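Long-range contacts in genome polyprotein (Rhinovirus C, PDB 6KU8), which includes the 3C cysteine protease described here, a chymotrypsin-like enzyme that probably cleaves the viral polyprotein and is captured with the inhibitor rupintrivir: residues R16-I21 against N29-H34; C37-T42 against I75-L80; E95-W100 against A176-Y181; T121-G126 against L138-Y143. All coordinates share one frame; numbering follows the deposited sequence.

Contact 1: R16-I21 against N29-H34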
loop_
_atom_site.group_PDB
_atom_site.type_symbol
_atom_site.label_atom_id
_atom_site.label_comp_id
_atom_site.label_asym_id
_atom_site.label_seq_id
_atom_site.Cartn_x
_atom_site.Cartn_y
_atom_site.Cartn_z
ATOM N N ARG A 16 11.016 6.264 -7.021
ATOM C CA ARG A 16 12.179 5.605 -6.431
ATOM C C ARG A 16 11.829 4.226 -5.877
ATOM O O ARG A 16 12.630 3.292 -5.990
ATOM C CB ARG A 16 12.778 6.482 -5.330
ATOM C CG ARG A 16 13.916 5.820 -4.508
ATOM C CD ARG A 16 15.127 5.431 -5.393
ATOM N NE ARG A 16 16.260 4.848 -4.660
ATOM C CZ ARG A 16 16.334 3.571 -4.271
ATOM N NH1 ARG A 16 15.330 2.731 -4.515
ATOM N NH2 ARG A 16 17.405 3.128 -3.620
ATOM N N ASN A 17 10.631 4.069 -5.300
ATOM C CA ASN A 17 10.320 2.885 -4.510
ATOM C C ASN A 17 9.135 2.060 -5.006
ATOM O O ASN A 17 8.913 0.972 -4.471
ATOM C CB ASN A 17 10.060 3.279 -3.046
ATOM C CG ASN A 17 11.283 3.061 -2.128
ATOM O OD1 ASN A 17 12.433 2.948 -2.588
ATOM N ND2 ASN A 17 11.027 2.993 -0.823
ATOM N N CYS A 18 8.383 2.518 -5.998
ATOM C CA CYS A 18 7.158 1.844 -6.403
ATOM C C CYS A 18 7.308 1.168 -7.759
ATOM O O CYS A 18 8.011 1.660 -8.645
ATOM C CB CYS A 18 5.985 2.832 -6.412
ATOM S SG CYS A 18 5.558 3.349 -4.688
ATOM N N HIS A 19 6.610 0.041 -7.905
ATOM C CA HIS A 19 6.671 -0.823 -9.072
ATOM C C HIS A 19 5.293 -1.407 -9.344
ATOM O O HIS A 19 4.459 -1.537 -8.437
ATOM C CB HIS A 19 7.697 -1.945 -8.877
ATOM C CG HIS A 19 9.064 -1.436 -8.549
ATOM N ND1 HIS A 19 10.028 -1.225 -9.511
ATOM C CD2 HIS A 19 9.607 -1.034 -7.375
ATOM C CE1 HIS A 19 11.118 -0.743 -8.940
ATOM N NE2 HIS A 19 10.890 -0.618 -7.644
ATOM N N VAL A 20 5.067 -1.761 -10.605
ATOM C CA VAL A 20 3.824 -2.395 -11.025
ATOM C C VAL A 20 3.950 -3.886 -10.764
ATOM O O VAL A 20 4.838 -4.546 -11.310
ATOM C CB VAL A 20 3.535 -2.133 -12.511
ATOM C CG1 VAL A 20 2.270 -2.846 -12.932
ATOM C CG2 VAL A 20 3.480 -0.631 -12.819
ATOM N N ILE A 21 3.061 -4.421 -9.943
ATOM C CA ILE A 21 3.012 -5.850 -9.665
ATOM C C ILE A 21 1.777 -6.401 -10.358
ATOM O O ILE A 21 0.691 -5.819 -10.261
ATOM C CB ILE A 21 2.994 -6.121 -8.148
ATOM C CG1 ILE A 21 3.573 -7.498 -7.827
ATOM C CG2 ILE A 21 1.589 -6.011 -7.605
ATOM C CD1 ILE A 21 4.003 -7.646 -6.361
ATOM N N ASN A 29 -0.082 -1.470 -7.361
ATOM C CA ASN A 29 1.122 -0.736 -6.999
ATOM C C ASN A 29 1.811 -1.458 -5.852
ATOM O O ASN A 29 1.162 -1.841 -4.875
ATOM C CB ASN A 29 0.822 0.707 -6.595
ATOM C CG ASN A 29 2.078 1.471 -6.252
ATOM O OD1 ASN A 29 2.975 1.608 -7.075
ATOM N ND2 ASN A 29 2.150 1.975 -5.028
ATOM N N MET A 30 3.124 -1.637 -5.979
ATOM C CA MET A 30 3.963 -2.216 -4.945
ATOM C C MET A 30 4.867 -1.130 -4.378
ATOM O O MET A 30 5.532 -0.409 -5.135
ATOM C CB MET A 30 4.802 -3.371 -5.502
ATOM C CG MET A 30 5.658 -4.098 -4.434
ATOM S SD MET A 30 6.949 -5.161 -5.163
ATOM C CE MET A 30 8.252 -3.948 -5.425
ATOM N N LEU A 31 4.889 -1.007 -3.054
ATOM C CA LEU A 31 5.651 0.037 -2.373
ATOM C C LEU A 31 6.841 -0.600 -1.658
ATOM O O LEU A 31 6.670 -1.312 -0.667
ATOM C CB LEU A 31 4.772 0.795 -1.380
ATOM C CG LEU A 31 5.541 1.683 -0.396
ATOM C CD1 LEU A 31 6.220 2.823 -1.139
ATOM C CD2 LEU A 31 4.592 2.213 0.678
ATOM N N GLY A 32 8.050 -0.328 -2.145
ATOM C CA GLY A 32 9.233 -0.741 -1.410
ATOM C C GLY A 32 9.390 0.076 -0.139
ATOM O O GLY A 32 9.125 1.282 -0.111
ATOM N N ILE A 33 9.818 -0.594 0.932
ATOM C CA ILE A 33 9.930 0.018 2.254
ATOM C C ILE A 33 11.391 0.202 2.655
ATOM O O ILE A 33 11.795 1.277 3.115
ATOM C CB ILE A 33 9.171 -0.810 3.317
ATOM C CG1 ILE A 33 7.701 -1.047 2.931
ATOM C CG2 ILE A 33 9.286 -0.147 4.698
ATOM C CD1 ILE A 33 6.827 0.150 3.045
ATOM N N HIS A 34 12.196 -0.845 2.498
ATOM C CA HIS A 34 13.599 -0.855 2.908
ATOM C C HIS A 34 14.195 -2.172 2.459
ATOM O O HIS A 34 13.477 -3.172 2.332
ATOM C CB HIS A 34 13.756 -0.706 4.428
ATOM C CG HIS A 34 13.356 -1.935 5.194
ATOM N ND1 HIS A 34 14.268 -2.875 5.627
ATOM C CD2 HIS A 34 12.138 -2.386 5.581
ATOM C CE1 HIS A 34 13.632 -3.843 6.263
ATOM N NE2 HIS A 34 12.337 -3.574 6.243
#

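Contact 2: C37-T42 against I75-L80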
loop_
_atom_site.group_PDB
_atom_site.type_symbol
_atom_site.label_atom_id
_atom_site.label_comp_id
_atom_site.label_asym_id
_atom_site.label_seq_id
_atom_site.Cartn_x
_atom_site.Cartn_y
_atom_site.Cartn_z
ATOM N N CYS A 37 12.462 -5.484 1.098
ATOM C CA CYS A 37 11.132 -5.703 1.659
ATOM C C CYS A 37 10.146 -4.696 1.076
ATOM O O CYS A 37 10.347 -3.483 1.206
ATOM C CB CYS A 37 11.156 -5.591 3.182
ATOM S SG CYS A 37 9.523 -5.806 3.938
ATOM N N ALA A 38 9.078 -5.202 0.462
ATOM C CA ALA A 38 8.026 -4.381 -0.122
ATOM C C ALA A 38 6.679 -4.734 0.493
ATOM O O ALA A 38 6.504 -5.766 1.144
ATOM C CB ALA A 38 7.940 -4.539 -1.648
ATOM N N VAL A 39 5.714 -3.863 0.254
ATOM C CA VAL A 39 4.352 -4.047 0.718
ATOM C C VAL A 39 3.438 -4.153 -0.498
ATOM O O VAL A 39 3.639 -3.468 -1.507
ATOM C CB VAL A 39 3.980 -2.884 1.661
ATOM C CG1 VAL A 39 2.829 -2.056 1.158
ATOM C CG2 VAL A 39 3.801 -3.380 3.072
ATOM N N VAL A 40 2.492 -5.086 -0.428
ATOM C CA VAL A 40 1.443 -5.238 -1.436
ATOM C C VAL A 40 0.139 -5.546 -0.736
ATOM O O VAL A 40 0.118 -6.079 0.386
ATOM C CB VAL A 40 1.762 -6.369 -2.427
ATOM C CG1 VAL A 40 3.030 -6.069 -3.215
ATOM C CG2 VAL A 40 1.927 -7.697 -1.673
ATOM N N PRO A 41 -0.980 -5.256 -1.377
ATOM C CA PRO A 41 -2.258 -5.631 -0.772
ATOM C C PRO A 41 -2.386 -7.149 -0.698
ATOM O O PRO A 41 -2.023 -7.870 -1.631
ATOM C CB PRO A 41 -3.296 -4.996 -1.707
ATOM C CG PRO A 41 -2.502 -3.870 -2.429
ATOM C CD PRO A 41 -1.167 -4.501 -2.634
ATOM N N THR A 42 -2.884 -7.635 0.440
ATOM C CA THR A 42 -3.036 -9.080 0.623
ATOM C C THR A 42 -3.931 -9.689 -0.451
ATOM O O THR A 42 -3.671 -10.802 -0.921
ATOM C CB THR A 42 -3.593 -9.384 2.013
ATOM O OG1 THR A 42 -2.661 -8.930 2.997
ATOM C CG2 THR A 42 -3.813 -10.897 2.192
ATOM N N ILE A 75 -2.414 -5.895 4.471
ATOM C CA ILE A 75 -1.024 -5.665 4.113
ATOM C C ILE A 75 -0.265 -6.983 4.129
ATOM O O ILE A 75 -0.275 -7.714 5.130
ATOM C CB ILE A 75 -0.359 -4.653 5.056
ATOM C CG1 ILE A 75 -0.925 -3.258 4.811
ATOM C CG2 ILE A 75 1.148 -4.680 4.857
ATOM C CD1 ILE A 75 -0.632 -2.319 5.907
ATOM N N THR A 76 0.423 -7.267 3.029
ATOM C CA THR A 76 1.358 -8.373 2.934
ATOM C C THR A 76 2.747 -7.813 2.664
ATOM O O THR A 76 2.903 -6.929 1.815
ATOM C CB THR A 76 0.934 -9.335 1.827
ATOM O OG1 THR A 76 -0.256 -10.018 2.237
ATOM C CG2 THR A 76 2.030 -10.334 1.535
ATOM N N LEU A 77 3.742 -8.300 3.418
ATOM C CA LEU A 77 5.142 -7.970 3.181
ATOM C C LEU A 77 5.746 -9.010 2.254
ATOM O O LEU A 77 5.559 -10.214 2.466
ATOM C CB LEU A 77 5.945 -7.937 4.491
ATOM C CG LEU A 77 5.514 -7.082 5.689
ATOM C CD1 LEU A 77 6.623 -7.017 6.724
ATOM C CD2 LEU A 77 5.118 -5.683 5.253
ATOM N N LEU A 78 6.455 -8.559 1.225
ATOM C CA LEU A 78 7.231 -9.451 0.370
ATOM C C LEU A 78 8.707 -9.174 0.592
ATOM O O LEU A 78 9.139 -8.017 0.542
ATOM C CB LEU A 78 6.899 -9.270 -1.109
ATOM C CG LEU A 78 5.438 -9.335 -1.543
ATOM C CD1 LEU A 78 5.360 -9.051 -3.038
ATOM C CD2 LEU A 78 4.835 -10.687 -1.179
ATOM N N TRP A 79 9.474 -10.224 0.856
ATOM C CA TRP A 79 10.931 -10.128 0.867
ATOM C C TRP A 79 11.400 -10.738 -0.447
ATOM O O TRP A 79 11.207 -11.935 -0.690
ATOM C CB TRP A 79 11.542 -10.837 2.075
ATOM C CG TRP A 79 11.064 -10.313 3.409
ATOM C CD1 TRP A 79 9.909 -10.650 4.055
ATOM C CD2 TRP A 79 11.750 -9.391 4.270
ATOM N NE1 TRP A 79 9.822 -9.983 5.252
ATOM C CE2 TRP A 79 10.942 -9.206 5.409
ATOM C CE3 TRP A 79 12.963 -8.705 4.185
ATOM C CZ2 TRP A 79 11.313 -8.368 6.461
ATOM C CZ3 TRP A 79 13.330 -7.864 5.229
ATOM C CH2 TRP A 79 12.507 -7.704 6.354
ATOM N N LEU A 80 11.991 -9.907 -1.295
ATOM C CA LEU A 80 12.233 -10.217 -2.696
ATOM C C LEU A 80 13.675 -10.629 -2.944
ATOM O O LEU A 80 14.605 -10.120 -2.317
ATOM C CB LEU A 80 11.896 -9.002 -3.561
ATOM C CG LEU A 80 10.463 -8.514 -3.356
ATOM C CD1 LEU A 80 10.256 -7.147 -4.012
ATOM C CD2 LEU A 80 9.514 -9.526 -3.950
HETATM O O HOH W 1 -0.779 -12.079 0.492
#

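Contact 3: E95-W100 against A176-Y181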
loop_
_atom_site.group_PDB
_atom_site.type_symbol
_atom_site.label_atom_id
_atom_site.label_comp_id
_atom_site.label_asym_id
_atom_site.label_seq_id
_atom_site.Cartn_x
_atom_site.Cartn_y
_atom_site.Cartn_z
ATOM N N GLU A 95 4.130 5.930 13.711
ATOM C CA GLU A 95 4.161 4.872 14.713
ATOM C C GLU A 95 2.773 4.417 15.147
ATOM O O GLU A 95 2.614 3.264 15.563
ATOM C CB GLU A 95 4.974 5.320 15.935
ATOM C CG GLU A 95 6.475 5.261 15.672
ATOM C CD GLU A 95 7.303 5.504 16.911
ATOM O OE1 GLU A 95 7.065 6.514 17.607
ATOM O OE2 GLU A 95 8.192 4.678 17.186
ATOM N N HIS A 96 1.764 5.280 15.052
ATOM C CA HIS A 96 0.417 4.928 15.471
ATOM C C HIS A 96 -0.586 5.426 14.441
ATOM O O HIS A 96 -0.268 6.229 13.557
ATOM C CB HIS A 96 0.084 5.507 16.860
ATOM C CG HIS A 96 0.988 5.021 17.951
ATOM N ND1 HIS A 96 0.906 3.748 18.475
ATOM C CD2 HIS A 96 1.994 5.638 18.616
ATOM C CE1 HIS A 96 1.822 3.601 19.418
ATOM N NE2 HIS A 96 2.498 4.732 19.521
ATOM N N GLN A 97 -1.820 4.950 14.573
ATOM C CA GLN A 97 -2.908 5.490 13.776
ATOM C C GLN A 97 -3.225 6.903 14.235
ATOM O O GLN A 97 -3.277 7.173 15.437
ATOM C CB GLN A 97 -4.139 4.603 13.902
ATOM C CG GLN A 97 -4.009 3.274 13.198
ATOM C CD GLN A 97 -5.275 2.458 13.320
ATOM O OE1 GLN A 97 -5.303 1.432 14.010
ATOM N NE2 GLN A 97 -6.340 2.921 12.670
ATOM N N ARG A 98 -3.418 7.809 13.276
ATOM C CA ARG A 98 -3.733 9.200 13.567
ATOM C C ARG A 98 -4.524 9.774 12.394
ATOM O O ARG A 98 -4.524 9.225 11.292
ATOM C CB ARG A 98 -2.454 10.030 13.853
ATOM C CG ARG A 98 -1.107 9.267 13.767
ATOM C CD ARG A 98 -0.113 9.463 14.983
ATOM N NE ARG A 98 1.081 10.273 14.660
ATOM C CZ ARG A 98 2.366 9.872 14.656
ATOM N NH1 ARG A 98 2.731 8.629 14.970
ATOM N NH2 ARG A 98 3.314 10.753 14.326
ATOM N N GLU A 99 -5.222 10.879 12.644
ATOM C CA GLU A 99 -5.852 11.626 11.558
ATOM C C GLU A 99 -4.817 12.480 10.824
ATOM O O GLU A 99 -3.927 13.071 11.441
ATOM C CB GLU A 99 -6.984 12.498 12.110
ATOM C CG GLU A 99 -7.559 13.500 11.113
ATOM C CD GLU A 99 -8.774 14.228 11.658
ATOM O OE1 GLU A 99 -9.447 13.667 12.546
ATOM O OE2 GLU A 99 -9.050 15.358 11.198
ATOM N N TRP A 100 -4.931 12.544 9.497
ATOM C CA TRP A 100 -4.013 13.307 8.654
ATOM C C TRP A 100 -4.816 14.211 7.739
ATOM O O TRP A 100 -5.860 13.801 7.220
ATOM C CB TRP A 100 -3.106 12.398 7.798
ATOM C CG TRP A 100 -2.281 11.500 8.640
ATOM C CD1 TRP A 100 -2.642 10.287 9.129
ATOM C CD2 TRP A 100 -0.961 11.765 9.140
ATOM N NE1 TRP A 100 -1.628 9.768 9.913
ATOM C CE2 TRP A 100 -0.586 10.662 9.933
ATOM C CE3 TRP A 100 -0.069 12.838 9.005
ATOM C CZ2 TRP A 100 0.653 10.586 10.575
ATOM C CZ3 TRP A 100 1.162 12.764 9.640
ATOM C CH2 TRP A 100 1.508 11.648 10.423
ATOM N N ALA A 176 -3.531 0.963 7.300
ATOM C CA ALA A 176 -2.556 1.807 7.978
ATOM C C ALA A 176 -1.163 1.195 7.887
ATOM O O ALA A 176 -0.974 -0.005 8.123
ATOM C CB ALA A 176 -2.943 2.026 9.440
ATOM N N LEU A 177 -0.190 2.013 7.495
ATOM C CA LEU A 177 1.218 1.635 7.586
ATOM C C LEU A 177 1.723 2.064 8.962
ATOM O O LEU A 177 1.623 3.242 9.318
ATOM C CB LEU A 177 2.040 2.287 6.473
ATOM C CG LEU A 177 1.759 1.800 5.050
ATOM C CD1 LEU A 177 2.381 2.762 4.050
ATOM C CD2 LEU A 177 2.296 0.381 4.848
ATOM N N LEU A 178 2.210 1.108 9.756
ATOM C CA LEU A 178 2.719 1.401 11.090
ATOM C C LEU A 178 4.172 0.952 11.186
ATOM O O LEU A 178 4.536 -0.130 10.713
ATOM C CB LEU A 178 1.859 0.731 12.169
ATOM C CG LEU A 178 0.374 1.091 12.105
ATOM C CD1 LEU A 178 -0.453 0.147 12.984
ATOM C CD2 LEU A 178 0.150 2.553 12.499
ATOM N N ARG A 179 5.013 1.797 11.782
ATOM C CA ARG A 179 6.451 1.562 11.679
ATOM C C ARG A 179 6.854 0.212 12.256
ATOM O O ARG A 179 7.807 -0.405 11.767
ATOM C CB ARG A 179 7.233 2.675 12.369
ATOM C CG ARG A 179 8.709 2.718 11.933
ATOM C CD ARG A 179 9.388 3.935 12.533
ATOM N NE ARG A 179 8.626 5.146 12.229
ATOM C CZ ARG A 179 8.764 6.291 12.888
ATOM N NH1 ARG A 179 9.624 6.370 13.904
ATOM N NH2 ARG A 179 8.032 7.344 12.547
ATOM N N LYS A 180 6.151 -0.261 13.288
ATOM C CA LYS A 180 6.491 -1.543 13.897
ATOM C C LYS A 180 6.346 -2.711 12.931
ATOM O O LYS A 180 6.958 -3.761 13.159
ATOM C CB LYS A 180 5.623 -1.792 15.140
ATOM C CG LYS A 180 4.128 -1.928 14.835
ATOM C CD LYS A 180 3.291 -2.107 16.108
ATOM C CE LYS A 180 1.795 -1.968 15.799
ATOM N NZ LYS A 180 0.954 -2.065 17.036
ATOM N N TYR A 181 5.551 -2.563 11.861
ATOM C CA TYR A 181 5.486 -3.616 10.852
ATOM C C TYR A 181 6.856 -3.899 10.234
ATOM O O TYR A 181 7.114 -5.016 9.772
ATOM C CB TYR A 181 4.514 -3.229 9.735
ATOM C CG TYR A 181 3.048 -3.168 10.105
ATOM C CD1 TYR A 181 2.568 -3.781 11.266
ATOM C CD2 TYR A 181 2.137 -2.509 9.284
ATOM C CE1 TYR A 181 1.218 -3.743 11.589
ATOM C CE2 TYR A 181 0.792 -2.455 9.615
ATOM C CZ TYR A 181 0.336 -3.074 10.761
ATOM O OH TYR A 181 -1.011 -3.030 11.075
HETATM O O HOH W 2 4.769 1.324 15.083
#

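Contact 4: T121-G126 against L138-Y143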
loop_
_atom_site.group_PDB
_atom_site.type_symbol
_atom_site.label_atom_id
_atom_site.label_comp_id
_atom_site.label_asym_id
_atom_site.label_seq_id
_atom_site.Cartn_x
_atom_site.Cartn_y
_atom_site.Cartn_z
ATOM N N THR A 121 -8.707 14.629 4.037
ATOM C CA THR A 121 -8.449 14.162 5.392
ATOM C C THR A 121 -8.587 12.649 5.467
ATOM O O THR A 121 -9.489 12.054 4.865
ATOM C CB THR A 121 -9.410 14.825 6.382
ATOM O OG1 THR A 121 -9.180 16.232 6.383
ATOM C CG2 THR A 121 -9.207 14.289 7.799
ATOM N N VAL A 122 -7.667 12.028 6.196
ATOM C CA VAL A 122 -7.634 10.593 6.392
ATOM C C VAL A 122 -7.833 10.349 7.883
ATOM O O VAL A 122 -7.086 10.893 8.705
ATOM C CB VAL A 122 -6.307 9.996 5.888
ATOM C CG1 VAL A 122 -6.160 8.545 6.306
ATOM C CG2 VAL A 122 -6.147 10.194 4.363
ATOM N N ILE A 123 -8.825 9.535 8.233
ATOM C CA ILE A 123 -9.171 9.328 9.638
ATOM C C ILE A 123 -9.107 7.851 10.002
ATOM O O ILE A 123 -9.567 6.997 9.225
ATOM C CB ILE A 123 -10.570 9.885 9.966
ATOM C CG1 ILE A 123 -11.644 9.011 9.312
ATOM C CG2 ILE A 123 -10.685 11.345 9.542
ATOM C CD1 ILE A 123 -13.078 9.426 9.603
ATOM N N PRO A 124 -8.585 7.501 11.178
ATOM C CA PRO A 124 -8.662 6.106 11.616
ATOM C C PRO A 124 -10.117 5.685 11.690
ATOM O O PRO A 124 -10.969 6.414 12.200
ATOM C CB PRO A 124 -7.993 6.120 12.998
ATOM C CG PRO A 124 -7.038 7.285 12.920
ATOM C CD PRO A 124 -7.816 8.329 12.124
ATOM N N TYR A 125 -10.406 4.515 11.140
ATOM C CA TYR A 125 -11.787 4.100 10.991
ATOM C C TYR A 125 -12.075 2.719 11.551
ATOM O O TYR A 125 -13.249 2.372 11.715
ATOM C CB TYR A 125 -12.191 4.163 9.508
ATOM C CG TYR A 125 -13.690 4.079 9.277
ATOM C CD1 TYR A 125 -14.525 5.148 9.585
ATOM C CD2 TYR A 125 -14.261 2.935 8.736
ATOM C CE1 TYR A 125 -15.907 5.071 9.365
ATOM C CE2 TYR A 125 -15.627 2.843 8.516
ATOM C CZ TYR A 125 -16.444 3.910 8.834
ATOM O OH TYR A 125 -17.799 3.799 8.604
ATOM N N GLY A 126 -11.064 1.928 11.867
ATOM C CA GLY A 126 -11.314 0.658 12.506
ATOM C C GLY A 126 -11.466 -0.488 11.534
ATOM O O GLY A 126 -10.790 -0.542 10.499
ATOM N N LEU A 138 -8.021 0.141 9.370
ATOM C CA LEU A 138 -8.223 0.916 8.151
ATOM C C LEU A 138 -8.292 2.404 8.460
ATOM O O LEU A 138 -8.816 2.809 9.502
ATOM C CB LEU A 138 -9.507 0.485 7.445
ATOM C CG LEU A 138 -9.418 -0.884 6.777
ATOM C CD1 LEU A 138 -10.807 -1.274 6.293
ATOM C CD2 LEU A 138 -8.406 -0.835 5.630
ATOM N N LEU A 139 -7.745 3.210 7.548
ATOM C CA LEU A 139 -7.951 4.652 7.508
ATOM C C LEU A 139 -8.921 4.947 6.361
ATOM O O LEU A 139 -8.855 4.299 5.313
ATOM C CB LEU A 139 -6.621 5.392 7.303
ATOM C CG LEU A 139 -5.434 4.982 8.188
ATOM C CD1 LEU A 139 -4.156 5.761 7.839
ATOM C CD2 LEU A 139 -5.811 5.143 9.651
ATOM N N LYS A 140 -9.850 5.890 6.566
ATOM C CA LYS A 140 -10.874 6.168 5.564
ATOM C C LYS A 140 -10.729 7.586 5.028
ATOM O O LYS A 140 -10.372 8.510 5.767
ATOM C CB LYS A 140 -12.291 5.971 6.129
ATOM C CG LYS A 140 -13.403 6.032 5.051
ATOM C CD LYS A 140 -14.426 7.135 5.272
ATOM C CE LYS A 140 -13.889 8.303 6.048
ATOM N NZ LYS A 140 -14.976 9.220 6.515
ATOM N N TYR A 141 -10.993 7.753 3.724
ATOM C CA TYR A 141 -10.963 9.073 3.110
ATOM C C TYR A 141 -12.199 9.244 2.234
ATOM O O TYR A 141 -12.642 8.296 1.573
ATOM C CB TYR A 141 -9.662 9.314 2.291
ATOM C CG TYR A 141 -8.953 8.034 1.861
ATOM C CD1 TYR A 141 -9.028 7.569 0.556
ATOM C CD2 TYR A 141 -8.217 7.295 2.773
ATOM C CE1 TYR A 141 -8.386 6.385 0.174
ATOM C CE2 TYR A 141 -7.589 6.119 2.410
ATOM C CZ TYR A 141 -7.675 5.670 1.114
ATOM O OH TYR A 141 -7.037 4.507 0.758
ATOM N N ASN A 142 -12.765 10.453 2.255
ATOM C CA ASN A 142 -13.960 10.773 1.467
ATOM C C ASN A 142 -13.536 11.136 0.046
ATOM O O ASN A 142 -13.518 12.298 -0.357
ATOM C CB ASN A 142 -14.750 11.904 2.119
ATOM C CG ASN A 142 -15.245 11.541 3.515
ATOM O OD1 ASN A 142 -15.691 10.416 3.754
ATOM N ND2 ASN A 142 -15.162 12.485 4.443
ATOM N N TYR A 143 -13.165 10.105 -0.715
ATOM C CA TYR A 143 -12.792 10.261 -2.107
ATOM C C TYR A 143 -13.257 9.023 -2.863
ATOM O O TYR A 143 -13.101 7.906 -2.354
ATOM C CB TYR A 143 -11.277 10.448 -2.264
ATOM C CG TYR A 143 -10.856 10.673 -3.691
ATOM C CD1 TYR A 143 -10.757 11.958 -4.222
ATOM C CD2 TYR A 143 -10.589 9.599 -4.519
ATOM C CE1 TYR A 143 -10.380 12.156 -5.545
ATOM C CE2 TYR A 143 -10.229 9.780 -5.840
ATOM C CZ TYR A 143 -10.121 11.057 -6.352
ATOM O OH TYR A 143 -9.744 11.210 -7.670
HETATM O O HOH W 3 -11.156 12.771 2.962
#

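Contact 1: R16-I21 against N29-H34
Met30 lies across the side chain of His19, its methyl CE 3.8 Å from ring atom CD2 and meeting the ring obliquely. CG stands anti to the backbone N (chi1 -176°) and the chain then bends at its last torsion, which brings CE to the imidazole while SD rests 4.0 Å from Ile21 CD1. The polar end of that ring is held elsewhere, by Asp53 at ND1. The backbones pair antiparallel: Met30 N reaches His19 O at 2.8 Å, and His19 N returns a bond to Met30 O. Two residues further on, Gly32 N donates to Asn17 O. Cys18 marks the opposite face. Its SG touches Leu31 CD1 at 3.6 Å and accepts a long, weak bond from Asn29 ND2, whose stronger partner is the carbonyl of Gly151. Asn29 OD1 meanwhile lies 3.3 Å from Cys18 CB. One face of the pair thus joins Met30 to Ile52 and Val40 inside the first barrel, whereas Cys18, Asn29 and Leu31 meet Val153 of the second sheet. The arrangement is a beta hairpin opening the N-terminal barrel of a chymotrypsin-like protease.

Contact 2: C37-T42 against I75-L80
Cys37 lies against one face of the Trp79 indole in an antiparallel strand pair of the N-terminal beta-barrel, the first half of the chymotrypsin-like fold. With SG anti to the backbone N (chi1 178°), both CB and SG lie over the six-membered ring, CB 3.8 Å and SG 4.0 Å from its centroid, combining a CH-pi with a sulfur-aromatic contact. On the same face of the sheet, methyl CG2 of Val39 is a bump lodged between two branched neighbours, Leu77 CD2 and Ile75 CG2; the first torsion of Val39 is unusual (chi1 118°), so the exact closeness of these methyls is uncertain. Ile163 and Phe182 continue this layer. The other face is filled inside the barrel, where Val40 and Leu78 meet at about a right angle, CG1 against CD1 at 3.8 Å, and Leu80 CD1 comes to 4.2 Å from Ala38 CB, with Met30 packed against Ala38, Val40 and Leu80. Four backbone bonds link Ala38 with Leu78 and Val40 with Thr76, setting the register of these side chains. Where the strand ends, the two threonines cross: Thr76 OG1 lies 2.7 Å from Thr42 OG1, and a water sits 2.8 Å from Thr76 OG1.

Contact 3: E95-W100 against A176-Y181
Glu95 crosses Arg179 at a slant and stacks its carboxylate against the guanidinium. Its CB leads away from the 176-181 segment, but CG, set anti to the carbonyl carbon (chi1 -77°), comes back over the centre of one guanidinium face, 3.7 Å from Arg179 CZ. Next, CD lies 3.9 Å from Arg179 NH1. At the tip, OE2 is 4.0 Å from that same NH1, a long salt bridge in which the oxygen stands well out of the guanidinium plane. Carboxylate and guanidinium are only 15° apart, lying as stacked plates. Arg179 NH2 bonds to the carbonyl of Ile93. Further along the segments, Leu178 pushes methyl CD2 against the opposing backbone, 3.5 Å from His96 C, and Gln97 CG rests 4.1 Å from Ala176 CB. A water joins the two backbones, donating to Glu95 O and accepting from Lys180 N at 2.8 Å. The contact thus ties the connection between the two barrels to the C-terminal turn that follows strand 172-176. No direct hydrogen bond spans the segments; they are held by a stacked, long ion pair whose attraction is probably modest, by the Leu178 methyl and by one bridging water.

Contact 4: T121-G126 against L138-Y143
Val122 CG1 presses on Leu139 CB at 3.3 Å, an unusually tight carbon pair in which the two side chains cross at about a right angle. Its other methyl, CG2, lies beside Tyr141, 3.9 Å from CD2. Leu139 turns its CD2 branch to the proline, 3.6 Å from Pro124 CA. On the opposite face, Lys140 runs alongside Ile123, its NZ 3.6 Å from Ile123 CD1, while its CB meets Tyr125 CB. NZ also donates to Asn142 OD1. The two middle torsions that bend this lysine are unusual, and a crystal neighbour also touches it. What positions these groups is the backbone: Lys140 N and Ile123 O, with the return bond from Ile123 N, form a regular pair, after which a classic beta bulge shifts the register. There Leu138 O accepts from Tyr125 N at 2.8 Å and, weakly, from Gly126 N; the positive phi of Gly126 (92°) is one glycine adopts readily. At the other end a water donates to Thr121 O at 2.6 Å and accepts from Asn142 N. Further out, Ile154 backs Val122 and Tyr141, and the Tyr141 hydroxyl bonds to His164. The side chain of Tyr141 lies about 7 Å from the bound rupintrivir. The chemistry is thus two-sided: a mainly apolar side of Val122, Leu139 and Tyr141, and a more exposed patch of Ile123, Lys140 and Tyr125.

Overall arrangement
Contacts 1 and 2 are buried and belong to one sheet, joined where strands 26-34 and 37-41 pair through Leu31 O and Val39 N; their centres are about 9 Å apart. Contact 4 lies in the second barrel, about 22 Å between centres from contact 1 and on the far side of the chain's centre. Contact 3 bridges the halves: Leu177 meets Leu31, Ile75 CD1 packs on Ala176 O, and Trp100 O pairs with Val122 N of contact 4. Chemistry follows place. Contacts 1 and 2 combine backbone ladders with mostly apolar and sulfur packing, and polar groups at their ends; contact 4 divides between an apolar and a partly exposed face, and contact 3, without strand pairing, relies on charge, stacking and water.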